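Local structure of alkaline phosphatase (Antarctic bacterium, 2W5V) at residues T125-T130 and S161-F166; I154-T159 and L184-G189; Q191-T196 and R209-L214; S203-N208 and I239-K244. The protein probably hydrolyses phosphate monoesters at alkaline pH, using a metal centre of zinc and magnesium ions. The protein carries 1 engineered substitution. All coordinates share one frame; numbering follows the deposited sequence.

Interaction 1 of 4, residues T125-T130 and S161-F166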
loop_
_atom_site.group_PDB
_atom_site.type_symbol
_atom_site.label_atom_id
_atom_site.label_comp_id
_atom_site.label_asym_id
_atom_site.label_seq_id
_atom_site.Cartn_x
_atom_site.Cartn_y
_atom_site.Cartn_z
ATOM N N THR B 125 -21.332 -22.432 -0.522
ATOM C CA THR B 125 -21.035 -21.004 -0.387
ATOM C C THR B 125 -21.467 -20.420 0.956
ATOM O O THR B 125 -22.472 -20.832 1.536
ATOM C CB THR B 125 -21.708 -20.191 -1.512
ATOM O OG1 THR B 125 -23.123 -20.429 -1.494
ATOM C CG2 THR B 125 -21.152 -20.591 -2.871
ATOM N N GLY B 126 -20.705 -19.454 1.454
ATOM C CA GLY B 126 -21.047 -18.817 2.709
ATOM C C GLY B 126 -20.660 -17.350 2.780
ATOM O O GLY B 126 -19.720 -16.902 2.119
ATOM N N VAL B 127 -21.386 -16.604 3.607
ATOM C CA VAL B 127 -21.140 -15.184 3.787
ATOM C C VAL B 127 -21.234 -14.806 5.266
ATOM O O VAL B 127 -22.237 -15.093 5.930
ATOM C CB VAL B 127 -22.139 -14.360 2.970
ATOM C CG1 VAL B 127 -22.052 -12.902 3.341
ATOM C CG2 VAL B 127 -21.877 -14.555 1.482
ATOM N N VAL B 128 -20.184 -14.175 5.779
ATOM C CA VAL B 128 -20.135 -13.744 7.174
ATOM C C VAL B 128 -19.864 -12.244 7.226
ATOM O O VAL B 128 -19.100 -11.728 6.399
ATOM C CB VAL B 128 -19.032 -14.507 7.949
ATOM C CG1 VAL B 128 -18.837 -13.918 9.335
ATOM C CG2 VAL B 128 -19.375 -15.988 8.031
ATOM N N ALA B 129 -20.486 -11.543 8.178
ATOM C CA ALA B 129 -20.321 -10.093 8.293
ATOM C C ALA B 129 -20.585 -9.599 9.714
ATOM O O ALA B 129 -21.357 -10.213 10.439
ATOM C CB ALA B 129 -21.252 -9.389 7.328
ATOM N N THR B 130 -19.968 -8.480 10.101
ATOM C CA THR B 130 -20.230 -7.890 11.418
ATOM C C THR B 130 -21.275 -6.781 11.341
ATOM O O THR B 130 -21.724 -6.262 12.362
ATOM C CB THR B 130 -18.955 -7.364 12.114
ATOM O OG1 THR B 130 -18.336 -6.366 11.294
ATOM C CG2 THR B 130 -17.973 -8.496 12.356
ATOM N N SER B 161 -31.548 -17.062 -2.863
ATOM C CA SER B 161 -30.139 -17.177 -3.215
ATOM C C SER B 161 -29.649 -18.616 -3.107
ATOM O O SER B 161 -30.375 -19.497 -2.658
ATOM C CB SER B 161 -29.288 -16.268 -2.324
ATOM O OG SER B 161 -29.185 -16.795 -1.012
ATOM N N ASP B 162 -28.399 -18.836 -3.505
ATOM C CA ASP B 162 -27.802 -20.166 -3.494
ATOM C C ASP B 162 -26.975 -20.415 -2.228
ATOM O O ASP B 162 -26.442 -21.507 -2.032
ATOM C CB ASP B 162 -26.926 -20.349 -4.738
ATOM C CG ASP B 162 -27.729 -20.326 -6.030
ATOM O OD1 ASP B 162 -28.656 -21.162 -6.163
ATOM O OD2 ASP B 162 -27.428 -19.482 -6.910
ATOM N N LEU B 163 -26.875 -19.400 -1.374
ATOM C CA LEU B 163 -26.078 -19.493 -0.151
ATOM C C LEU B 163 -26.420 -20.723 0.680
ATOM O O LEU B 163 -27.593 -21.069 0.841
ATOM C CB LEU B 163 -26.275 -18.249 0.708
ATOM C CG LEU B 163 -25.455 -17.026 0.334
ATOM C CD1 LEU B 163 -25.696 -15.934 1.362
ATOM C CD2 LEU B 163 -23.984 -17.404 0.262
ATOM N N ASP B 164 -25.391 -21.367 1.217
ATOM C CA ASP B 164 -25.568 -22.527 2.079
ATOM C C ASP B 164 -25.383 -22.155 3.543
ATOM O O ASP B 164 -25.868 -22.850 4.436
ATOM C CB ASP B 164 -24.555 -23.603 1.700
ATOM C CG ASP B 164 -24.712 -24.062 0.257
ATOM O OD1 ASP B 164 -25.712 -24.754 -0.061
ATOM O OD2 ASP B 164 -23.829 -23.730 -0.561
ATOM N N PHE B 165 -24.677 -21.053 3.782
ATOM C CA PHE B 165 -24.344 -20.624 5.139
ATOM C C PHE B 165 -24.275 -19.100 5.220
ATOM O O PHE B 165 -23.766 -18.452 4.311
ATOM C CB PHE B 165 -22.985 -21.216 5.534
ATOM C CG PHE B 165 -22.546 -20.886 6.942
ATOM C CD1 PHE B 165 -22.732 -21.797 7.972
ATOM C CD2 PHE B 165 -21.924 -19.680 7.226
ATOM C CE1 PHE B 165 -22.312 -21.503 9.268
ATOM C CE2 PHE B 165 -21.503 -19.376 8.521
ATOM C CZ PHE B 165 -21.696 -20.288 9.540
ATOM N N PHE B 166 -24.765 -18.523 6.311
ATOM C CA PHE B 166 -24.477 -17.112 6.570
ATOM C C PHE B 166 -24.517 -16.809 8.056
ATOM O O PHE B 166 -25.132 -17.542 8.833
ATOM C CB PHE B 166 -25.412 -16.178 5.779
ATOM C CG PHE B 166 -26.848 -16.197 6.251
ATOM C CD1 PHE B 166 -27.257 -15.401 7.312
ATOM C CD2 PHE B 166 -27.786 -17.002 5.623
ATOM C CE1 PHE B 166 -28.579 -15.413 7.746
ATOM C CE2 PHE B 166 -29.106 -17.019 6.049
ATOM C CZ PHE B 166 -29.503 -16.220 7.113
HETATM O O HOH W 1 -23.672 -23.015 -3.270
#
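The Phe165 ring meets Val128 at its edge: CG2 lies close to the ring plane, 4.0 Å from Phe165 CE2, while Ala238 and Met211 touch this phenylalanine. The carboxylate of Asp164 is the second flat group. Its OD2 uses the anti lone pair, away from OD1, to take the N-H of Thr125 at 2.8 Å (160° at the hydrogen), and OD1 forms a salt bridge with Arg209. A water joins Asp164 OD2 to Thr125 OG1. Thr125 O receives Asp164 N at 3.0 Å and, weakly, Phe165 N. Beyond it, Val127 N donates to Phe165 O at 3.1 Å, part of the parallel pairing of Gly126 with Phe165 and Val127 with Phe166. On the sheet face of Val127 and Phe166, Val127 CG2 packs at about a right angle on Leu163 CD2, 3.7 Å away; beta-branched valine, common in strands, and leucine suit this buried, apolar layer. An alanine at Asp164 would remove the acceptor, and is likely to leave the buried Thr125 N-H without this bond and Arg209 without its anionic mate. The carboxylate thus ties the backbone N-H of Thr125, a water and the Arg209 guanidinium together, and the adjacent positive charge would probably help keep it ionised.

Interaction 2 of 4, residues I154-T159 and L184-G189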
loop_
_atom_site.group_PDB
_atom_site.type_symbol
_atom_site.label_atom_id
_atom_site.label_comp_id
_atom_site.label_asym_id
_atom_site.label_seq_id
_atom_site.Cartn_x
_atom_site.Cartn_y
_atom_site.Cartn_z
ATOM N N ILE B 154 -33.419 -6.897 -0.228
ATOM C CA ILE B 154 -32.216 -7.711 -0.148
ATOM C C ILE B 154 -32.427 -8.924 0.756
ATOM O O ILE B 154 -32.014 -10.038 0.422
ATOM C CB ILE B 154 -31.010 -6.865 0.320
ATOM C CG1 ILE B 154 -30.534 -5.993 -0.843
ATOM C CG2 ILE B 154 -29.880 -7.762 0.819
ATOM C CD1 ILE B 154 -29.642 -4.843 -0.444
ATOM N N ALA B 155 -33.079 -8.712 1.893
ATOM C CA ALA B 155 -33.407 -9.820 2.784
ATOM C C ALA B 155 -34.259 -10.870 2.067
ATOM O O ALA B 155 -33.999 -12.070 2.167
ATOM C CB ALA B 155 -34.124 -9.312 4.020
ATOM N N MET B 156 -35.282 -10.423 1.348
ATOM C CA MET B 156 -36.096 -11.348 0.571
ATOM C C MET B 156 -35.259 -12.075 -0.488
ATOM O O MET B 156 -35.497 -13.252 -0.756
ATOM C CB MET B 156 -37.267 -10.622 -0.099
ATOM C CG MET B 156 -38.185 -11.552 -0.873
ATOM S SD MET B 156 -39.198 -12.561 0.232
ATOM C CE MET B 156 -40.189 -11.292 1.017
ATOM N N ASP B 157 -34.293 -11.376 -1.091
ATOM C CA ASP B 157 -33.389 -11.996 -2.067
ATOM C C ASP B 157 -32.594 -13.154 -1.455
ATOM O O ASP B 157 -32.275 -14.132 -2.139
ATOM C CB ASP B 157 -32.412 -10.965 -2.646
ATOM C CG ASP B 157 -33.075 -10.000 -3.621
ATOM O OD1 ASP B 157 -34.204 -10.277 -4.092
ATOM O OD2 ASP B 157 -32.453 -8.958 -3.927
ATOM N N MET B 158 -32.262 -13.034 -0.174
ATOM C CA MET B 158 -31.543 -14.101 0.519
ATOM C C MET B 158 -32.291 -15.423 0.381
ATOM O O MET B 158 -31.688 -16.474 0.161
ATOM C CB MET B 158 -31.345 -13.753 2.002
ATOM C CG MET B 158 -30.745 -14.884 2.848
ATOM S SD MET B 158 -29.009 -15.179 2.462
ATOM C CE MET B 158 -28.237 -13.849 3.384
ATOM N N THR B 159 -33.612 -15.363 0.496
ATOM C CA THR B 159 -34.431 -16.566 0.448
ATOM C C THR B 159 -34.425 -17.219 -0.934
ATOM O O THR B 159 -34.843 -18.367 -1.080
ATOM C CB THR B 159 -35.895 -16.279 0.878
ATOM O OG1 THR B 159 -36.617 -15.689 -0.214
ATOM C CG2 THR B 159 -35.918 -15.346 2.088
ATOM N N LEU B 184 -38.317 -14.571 7.723
ATOM C CA LEU B 184 -37.657 -15.636 8.452
ATOM C C LEU B 184 -38.312 -16.967 8.095
ATOM O O LEU B 184 -37.628 -17.951 7.801
ATOM C CB LEU B 184 -37.789 -15.392 9.956
ATOM C CG LEU B 184 -36.537 -15.622 10.799
ATOM C CD1 LEU B 184 -36.936 -16.060 12.192
ATOM C CD2 LEU B 184 -35.625 -16.649 10.154
ATOM N N ALA B 185 -39.646 -16.985 8.123
ATOM C CA ALA B 185 -40.417 -18.185 7.812
ATOM C C ALA B 185 -40.158 -18.641 6.379
ATOM O O ALA B 185 -40.095 -19.837 6.099
ATOM C CB ALA B 185 -41.909 -17.937 8.034
ATOM N N ILE B 186 -40.004 -17.679 5.478
ATOM C CA ILE B 186 -39.683 -17.981 4.089
ATOM C C ILE B 186 -38.277 -18.578 3.976
ATOM O O ILE B 186 -38.055 -19.515 3.210
ATOM C CB ILE B 186 -39.816 -16.727 3.194
ATOM C CG1 ILE B 186 -41.218 -16.127 3.329
ATOM C CG2 ILE B 186 -39.513 -17.070 1.744
ATOM C CD1 ILE B 186 -41.519 -15.030 2.332
ATOM N N LEU B 187 -37.333 -18.046 4.747
ATOM C CA LEU B 187 -35.995 -18.632 4.785
ATOM C C LEU B 187 -36.054 -20.104 5.169
ATOM O O LEU B 187 -35.476 -20.953 4.490
ATOM C CB LEU B 187 -35.089 -17.892 5.775
ATOM C CG LEU B 187 -34.263 -16.719 5.252
ATOM C CD1 LEU B 187 -33.461 -16.107 6.387
ATOM C CD2 LEU B 187 -33.348 -17.168 4.127
ATOM N N LYS B 188 -36.742 -20.398 6.269
ATOM C CA LYS B 188 -36.793 -21.760 6.793
ATOM C C LYS B 188 -37.512 -22.703 5.833
ATOM O O LYS B 188 -37.218 -23.897 5.785
ATOM C CB LYS B 188 -37.479 -21.791 8.153
ATOM C CG LYS B 188 -36.784 -20.991 9.241
ATOM C CD LYS B 188 -37.642 -20.988 10.501
ATOM C CE LYS B 188 -37.095 -20.058 11.562
ATOM N NZ LYS B 188 -38.069 -19.883 12.675
ATOM N N GLY B 189 -38.463 -22.163 5.079
ATOM C CA GLY B 189 -39.191 -22.950 4.100
ATOM C C GLY B 189 -38.353 -23.175 2.856
ATOM O O GLY B 189 -38.771 -23.881 1.946
#
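Met156 O is held twice by Thr159, whose CB and OG1 pack against Ile186 CG2. The hydroxyl OG1 donates to Met156 O at 2.7 Å, in the carbonyl plane, and the backbone N of Thr159 adds a weak bond at 3.1 Å. With chi1 at 80°, OG1 sits between the backbone N and the carbonyl carbon and reaches back to the carbonyl three residues earlier while CG2 faces Leu187. Threonine suits this place because one branch serves the helix and the other the contact: CG2 lies 3.8 Å from both CG and CD2 of Leu187. The other arm of Ile186 carries CD1 to the sulfur of Met156, 4.0 Å from SD. The Met156 chain bends at chi2 and chi3 and turns back to meet it. Met158 bends likewise, and its CG touches Leu187 CD2 at 3.7 Å. Leu187 packs on Phe192 and Ile194, and Asp157 belongs, with His144 and Glu153, to a magnesium site that has no ion bound to this chain in the model. Helices that pack on each other and on one face of a largely parallel sheet, here the face of Phe192 and Ile194, are characteristic of the three-layered alpha/beta fold of alkaline phosphatases.

Interaction 3 of 4, residues Q191-T196 and R209-L214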
loop_
_atom_site.group_PDB
_atom_site.type_symbol
_atom_site.label_atom_id
_atom_site.label_comp_id
_atom_site.label_asym_id
_atom_site.label_seq_id
_atom_site.Cartn_x
_atom_site.Cartn_y
_atom_site.Cartn_z
ATOM N N GLN B 191 -35.205 -24.387 3.270
ATOM C CA GLN B 191 -34.189 -25.317 3.773
ATOM C C GLN B 191 -33.149 -24.709 4.720
ATOM O O GLN B 191 -32.194 -25.383 5.114
ATOM C CB GLN B 191 -33.491 -26.042 2.621
ATOM C CG GLN B 191 -34.395 -26.990 1.852
ATOM C CD GLN B 191 -33.642 -27.772 0.792
ATOM O OE1 GLN B 191 -33.509 -28.992 0.883
ATOM N NE2 GLN B 191 -33.132 -27.068 -0.214
ATOM N N PHE B 192 -33.333 -23.449 5.098
ATOM C CA PHE B 192 -32.446 -22.837 6.084
ATOM C C PHE B 192 -32.828 -23.185 7.512
ATOM O O PHE B 192 -33.961 -22.959 7.932
ATOM C CB PHE B 192 -32.418 -21.319 5.927
ATOM C CG PHE B 192 -31.451 -20.840 4.895
ATOM C CD1 PHE B 192 -31.877 -20.562 3.608
ATOM C CD2 PHE B 192 -30.112 -20.678 5.208
ATOM C CE1 PHE B 192 -30.982 -20.117 2.654
ATOM C CE2 PHE B 192 -29.217 -20.242 4.260
ATOM C CZ PHE B 192 -29.653 -19.961 2.984
ATOM N N THR B 193 -31.878 -23.744 8.255
ATOM C CA THR B 193 -31.999 -23.797 9.700
ATOM C C THR B 193 -31.491 -22.458 10.213
ATOM O O THR B 193 -30.400 -22.032 9.846
ATOM C CB THR B 193 -31.173 -24.948 10.301
ATOM O OG1 THR B 193 -31.711 -26.203 9.853
ATOM C CG2 THR B 193 -31.219 -24.900 11.821
ATOM N N ILE B 194 -32.285 -21.783 11.038
ATOM C CA ILE B 194 -31.923 -20.443 11.497
ATOM C C ILE B 194 -31.741 -20.394 13.009
ATOM O O ILE B 194 -32.594 -20.852 13.755
ATOM C CB ILE B 194 -32.996 -19.404 11.107
ATOM C CG1 ILE B 194 -33.182 -19.356 9.590
ATOM C CG2 ILE B 194 -32.648 -18.028 11.669
ATOM C CD1 ILE B 194 -31.958 -18.904 8.832
ATOM N N ASN B 195 -30.628 -19.826 13.450
ATOM C CA ASN B 195 -30.391 -19.594 14.864
ATOM C C ASN B 195 -30.280 -18.094 15.100
ATOM O O ASN B 195 -29.523 -17.402 14.413
ATOM C CB ASN B 195 -29.120 -20.326 15.314
ATOM C CG ASN B 195 -28.847 -20.181 16.799
ATOM O OD1 ASN B 195 -28.970 -19.095 17.364
ATOM N ND2 ASN B 195 -28.457 -21.282 17.440
ATOM N N THR B 196 -31.045 -17.585 16.058
ATOM C CA THR B 196 -31.007 -16.163 16.358
ATOM C C THR B 196 -30.554 -15.921 17.783
ATOM O O THR B 196 -30.717 -14.823 18.306
ATOM C CB THR B 196 -32.379 -15.500 16.164
ATOM O OG1 THR B 196 -33.305 -16.028 17.126
ATOM C CG2 THR B 196 -32.899 -15.761 14.768
ATOM N N ARG B 209 -29.004 -28.889 6.263
ATOM C CA ARG B 209 -28.693 -28.658 4.855
ATOM C C ARG B 209 -28.088 -27.262 4.643
ATOM O O ARG B 209 -27.100 -27.102 3.922
ATOM C CB ARG B 209 -29.942 -28.849 3.992
ATOM C CG ARG B 209 -29.744 -28.533 2.519
ATOM C CD ARG B 209 -28.541 -29.264 1.919
ATOM N NE ARG B 209 -28.350 -28.932 0.505
ATOM C CZ ARG B 209 -27.566 -27.952 0.053
ATOM N NH1 ARG B 209 -26.875 -27.189 0.900
ATOM N NH2 ARG B 209 -27.471 -27.736 -1.257
ATOM N N LYS B 210 -28.688 -26.253 5.265
ATOM C CA LYS B 210 -28.135 -24.903 5.231
ATOM C C LYS B 210 -28.274 -24.293 6.611
ATOM O O LYS B 210 -29.130 -24.702 7.385
ATOM C CB LYS B 210 -28.887 -24.021 4.243
ATOM C CG LYS B 210 -28.961 -24.528 2.820
ATOM C CD LYS B 210 -29.713 -23.491 1.992
ATOM C CE LYS B 210 -30.343 -24.067 0.748
ATOM N NZ LYS B 210 -31.400 -23.142 0.256
ATOM N N MET B 211 -27.460 -23.289 6.907
ATOM C CA MET B 211 -27.466 -22.711 8.241
ATOM C C MET B 211 -27.359 -21.198 8.191
ATOM O O MET B 211 -26.512 -20.651 7.486
ATOM C CB MET B 211 -26.316 -23.295 9.063
ATOM C CG MET B 211 -26.387 -22.935 10.531
ATOM S SD MET B 211 -27.812 -23.713 11.294
ATOM C CE MET B 211 -28.090 -22.636 12.698
ATOM N N GLY B 212 -28.216 -20.521 8.945
ATOM C CA GLY B 212 -28.187 -19.069 9.007
ATOM C C GLY B 212 -28.177 -18.569 10.442
ATOM O O GLY B 212 -28.975 -19.013 11.271
ATOM N N PHE B 213 -27.263 -17.649 10.743
ATOM C CA PHE B 213 -27.194 -17.037 12.068
ATOM C C PHE B 213 -27.523 -15.547 11.972
ATOM O O PHE B 213 -26.801 -14.785 11.314
ATOM C CB PHE B 213 -25.794 -17.197 12.668
ATOM C CG PHE B 213 -25.438 -18.611 13.045
ATOM C CD1 PHE B 213 -25.728 -19.102 14.312
ATOM C CD2 PHE B 213 -24.776 -19.437 12.145
ATOM C CE1 PHE B 213 -25.382 -20.402 14.672
ATOM C CE2 PHE B 213 -24.430 -20.737 12.492
ATOM C CZ PHE B 213 -24.731 -21.221 13.759
ATOM N N LEU B 214 -28.610 -15.142 12.623
ATOM C CA LEU B 214 -29.009 -13.735 12.688
ATOM C C LEU B 214 -28.936 -13.279 14.141
ATOM O O LEU B 214 -29.911 -13.392 14.880
ATOM C CB LEU B 214 -30.430 -13.550 12.120
ATOM C CG LEU B 214 -30.562 -13.747 10.603
ATOM C CD1 LEU B 214 -32.026 -13.879 10.179
ATOM C CD2 LEU B 214 -29.872 -12.606 9.841
HETATM O O HOH W 2 -31.322 -26.913 7.105
HETATM O O HOH W 3 -30.628 -12.227 17.093
#
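Lys210 lays its extended aliphatic chain over one face of the Phe192 ring. CD stands 3.8 Å from the ring centroid and 16° off the normal, a CH-pi contact. CG lies anti to the carbonyl carbon (chi1 -56°), and the straight chain beyond carries NZ past the ring to Asn190 O, so lysine supplies both a greasy stem and a polar end. A serine in place of Phe192 would probably leave the Lys210 stem without its flat support and open a gap beside Leu187 and Phe166, which pack on the ring. Gly212 suits its position because a CB there would run into Ile194 CD1, which lies 3.8 Å from Gly212 CA. On the other sheet face, Met211 bends at chi2: SD touches Thr193 CG2 at 3.6 Å and CE reaches Asn195 CB at 3.6 Å while lying over one face of the Phe213 ring, toward its rim. The backbones are bound by alternating bonds, Thr193 N to Lys210 O, Gly212 N to Thr193 O (2.8 Å), Asn195 N to Gly212 O (2.9 Å) and Leu214 N to Asn195 O. A water donating to Gln191 O and accepting from Thr193 OG1 and Lys210 N bridges the start of the pair. Parallel strands 192-195 and 210-214, joined through helix 202-205, form a beta-alpha-beta crossover at one edge of the main sheet, where 192-195 is outermost within the chain.

Interaction 4 of 4, residues S203-N208 and I239-K244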
loop_
_atom_site.group_PDB
_atom_site.type_symbol
_atom_site.label_atom_id
_atom_site.label_comp_id
_atom_site.label_asym_id
_atom_site.label_seq_id
_atom_site.Cartn_x
_atom_site.Cartn_y
_atom_site.Cartn_z
ATOM N N SER B 203 -20.767 -29.532 15.528
ATOM C CA SER B 203 -21.617 -30.697 15.769
ATOM C C SER B 203 -23.091 -30.327 15.934
ATOM O O SER B 203 -23.983 -31.104 15.579
ATOM C CB SER B 203 -21.125 -31.480 16.983
ATOM O OG SER B 203 -19.793 -31.913 16.783
ATOM N N SER B 204 -23.341 -29.137 16.469
ATOM C CA SER B 204 -24.706 -28.636 16.624
ATOM C C SER B 204 -25.451 -28.482 15.292
ATOM O O SER B 204 -26.676 -28.618 15.234
ATOM C CB SER B 204 -24.693 -27.290 17.353
ATOM O OG SER B 204 -24.538 -27.462 18.751
ATOM N N ILE B 205 -24.713 -28.195 14.225
ATOM C CA ILE B 205 -25.338 -27.848 12.949
ATOM C C ILE B 205 -24.975 -28.804 11.819
ATOM O O ILE B 205 -25.424 -28.630 10.683
ATOM C CB ILE B 205 -24.953 -26.418 12.503
ATOM C CG1 ILE B 205 -23.434 -26.297 12.341
ATOM C CG2 ILE B 205 -25.460 -25.389 13.500
ATOM C CD1 ILE B 205 -22.994 -25.029 11.624
ATOM N N ALA B 206 -24.174 -29.816 12.131
ATOM C CA ALA B 206 -23.568 -30.650 11.098
ATOM C C ALA B 206 -24.575 -31.289 10.148
ATOM O O ALA B 206 -24.302 -31.430 8.956
ATOM C CB ALA B 206 -22.689 -31.711 11.725
ATOM N N SER B 207 -25.733 -31.684 10.668
ATOM C CA SER B 207 -26.705 -32.399 9.840
ATOM C C SER B 207 -27.749 -31.491 9.187
ATOM O O SER B 207 -28.700 -31.974 8.577
ATOM C CB SER B 207 -27.384 -33.520 10.634
ATOM O OG SER B 207 -28.014 -33.014 11.793
ATOM N N ASN B 208 -27.575 -30.180 9.308
ATOM C CA ASN B 208 -28.461 -29.253 8.614
ATOM C C ASN B 208 -28.037 -29.091 7.155
ATOM O O ASN B 208 -26.850 -29.136 6.845
ATOM C CB ASN B 208 -28.461 -27.890 9.303
ATOM C CG ASN B 208 -29.009 -27.945 10.713
ATOM O OD1 ASN B 208 -28.626 -27.145 11.566
ATOM N ND2 ASN B 208 -29.912 -28.880 10.965
ATOM N N ILE B 239 -16.252 -22.619 7.494
ATOM C CA ILE B 239 -15.313 -23.547 6.883
ATOM C C ILE B 239 -15.681 -25.010 7.155
ATOM O O ILE B 239 -15.721 -25.831 6.236
ATOM C CB ILE B 239 -13.883 -23.278 7.353
ATOM C CG1 ILE B 239 -13.371 -21.981 6.723
ATOM C CG2 ILE B 239 -12.992 -24.450 6.977
ATOM C CD1 ILE B 239 -12.060 -21.474 7.336
ATOM N N GLN B 240 -15.956 -25.335 8.412
ATOM C CA GLN B 240 -16.309 -26.706 8.767
ATOM C C GLN B 240 -17.626 -27.119 8.139
ATOM O O GLN B 240 -17.763 -28.236 7.644
ATOM C CB GLN B 240 -16.401 -26.873 10.280
ATOM C CG GLN B 240 -15.159 -26.455 11.028
ATOM C CD GLN B 240 -15.301 -26.679 12.514
ATOM O OE1 GLN B 240 -15.245 -27.817 12.990
ATOM N NE2 GLN B 240 -15.498 -25.596 13.261
ATOM N N PHE B 241 -18.605 -26.223 8.158
ATOM C CA PHE B 241 -19.921 -26.579 7.647
ATOM C C PHE B 241 -19.886 -26.785 6.140
ATOM O O PHE B 241 -20.496 -27.719 5.619
ATOM C CB PHE B 241 -20.954 -25.507 7.981
ATOM C CG PHE B 241 -22.338 -25.839 7.490
ATOM C CD1 PHE B 241 -23.152 -26.698 8.213
ATOM C CD2 PHE B 241 -22.825 -25.294 6.313
ATOM C CE1 PHE B 241 -24.424 -27.015 7.772
ATOM C CE2 PHE B 241 -24.104 -25.604 5.862
ATOM C CZ PHE B 241 -24.903 -26.467 6.593
ATOM N N LEU B 242 -19.175 -25.901 5.444
ATOM C CA LEU B 242 -19.177 -25.919 3.988
ATOM C C LEU B 242 -18.288 -27.015 3.411
ATOM O O LEU B 242 -18.434 -27.383 2.248
ATOM C CB LEU B 242 -18.786 -24.547 3.426
ATOM C CG LEU B 242 -19.823 -23.460 3.723
ATOM C CD1 LEU B 242 -19.316 -22.104 3.266
ATOM C CD2 LEU B 242 -21.169 -23.804 3.076
ATOM N N SER B 243 -17.371 -27.540 4.221
ATOM C CA SER B 243 -16.480 -28.585 3.736
ATOM C C SER B 243 -16.981 -29.983 4.085
ATOM O O SER B 243 -16.287 -30.968 3.855
ATOM C CB SER B 243 -15.038 -28.371 4.218
ATOM O OG SER B 243 -14.959 -28.306 5.628
ATOM N N LYS B 244 -18.187 -30.062 4.640
ATOM C CA LYS B 244 -18.847 -31.349 4.843
ATOM C C LYS B 244 -18.784 -32.177 3.567
ATOM O O LYS B 244 -18.896 -31.640 2.462
ATOM C CB LYS B 244 -20.319 -31.150 5.202
ATOM C CG LYS B 244 -20.587 -30.872 6.660
ATOM C CD LYS B 244 -21.980 -30.279 6.842
ATOM C CE LYS B 244 -23.051 -31.130 6.179
ATOM N NZ LYS B 244 -24.403 -30.521 6.339
#
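Lys244 points its CB toward the type I beta turn Ile205-Asn208 at the end of the short, weakly bonded helix of the beta-alpha-beta unit. Its chain closes on one carbonyl of that turn: CD lies 3.3 Å from Ala206 O, CE comes nearer still, and NZ donates to Ala206 O at 2.8 Å. The chain bends at chi3 (52°), which turns its last methylene and the ammonium onto this oxygen. NZ is near Asn208 O, but the angle is poor for a bond. Lysine fits here because its long stem spans from the residues after helix 230-242 to the turn, with Phe202 touching the same side chain. The turn is closed by Asn208 N donating to Ile205 O at 3.0 Å. Where helix 230-242 gives way, Ser243 OG folds back on Ile239 O with a bond of 2.7 Å. Phe241 carries the apolar half of the contact. With CG anti to the backbone N (chi1 -179°), its ring reaches the turn edge-on, and Ile205 CD1 meets Phe241 CD1 at 3.8 Å. An aromatic suits the place, since ring C-H groups, slightly positive at the rim, probably make weakly favourable electrostatic contacts with carbonyl oxygens. Ile205 O lies in the ring plane, 3.5 Å from Phe241 CE1, and Asn208 O lies at the edge, 3.3 Å from Phe241 CZ.

In the fold
Interactions 1 and 3 belong to one sheet, with strand 165-169 next to strand 210-214: Phe166 O and Phe213 N, 2.9 Å apart, probably form a hydrogen bond, and the salt bridge of Asp164 OD1 with Arg209 NH1 (2.9 Å) ties the two further. Interactions 2 and 4 pack on opposite faces of this sheet, their centres about 20 Å apart. Interaction 2 reaches it through Leu184 CD2, 3.6 Å from Ile194 CG2, and interaction 4 through Ile205 CG2, 3.6 Å from Met211 SD. Interaction 1 lies near the metal centre: the Val127 side chain is about 10 Å from a bound magnesium ion, and that of Val128 about 7 Å from the side chain of Glu254, a magnesium ligand.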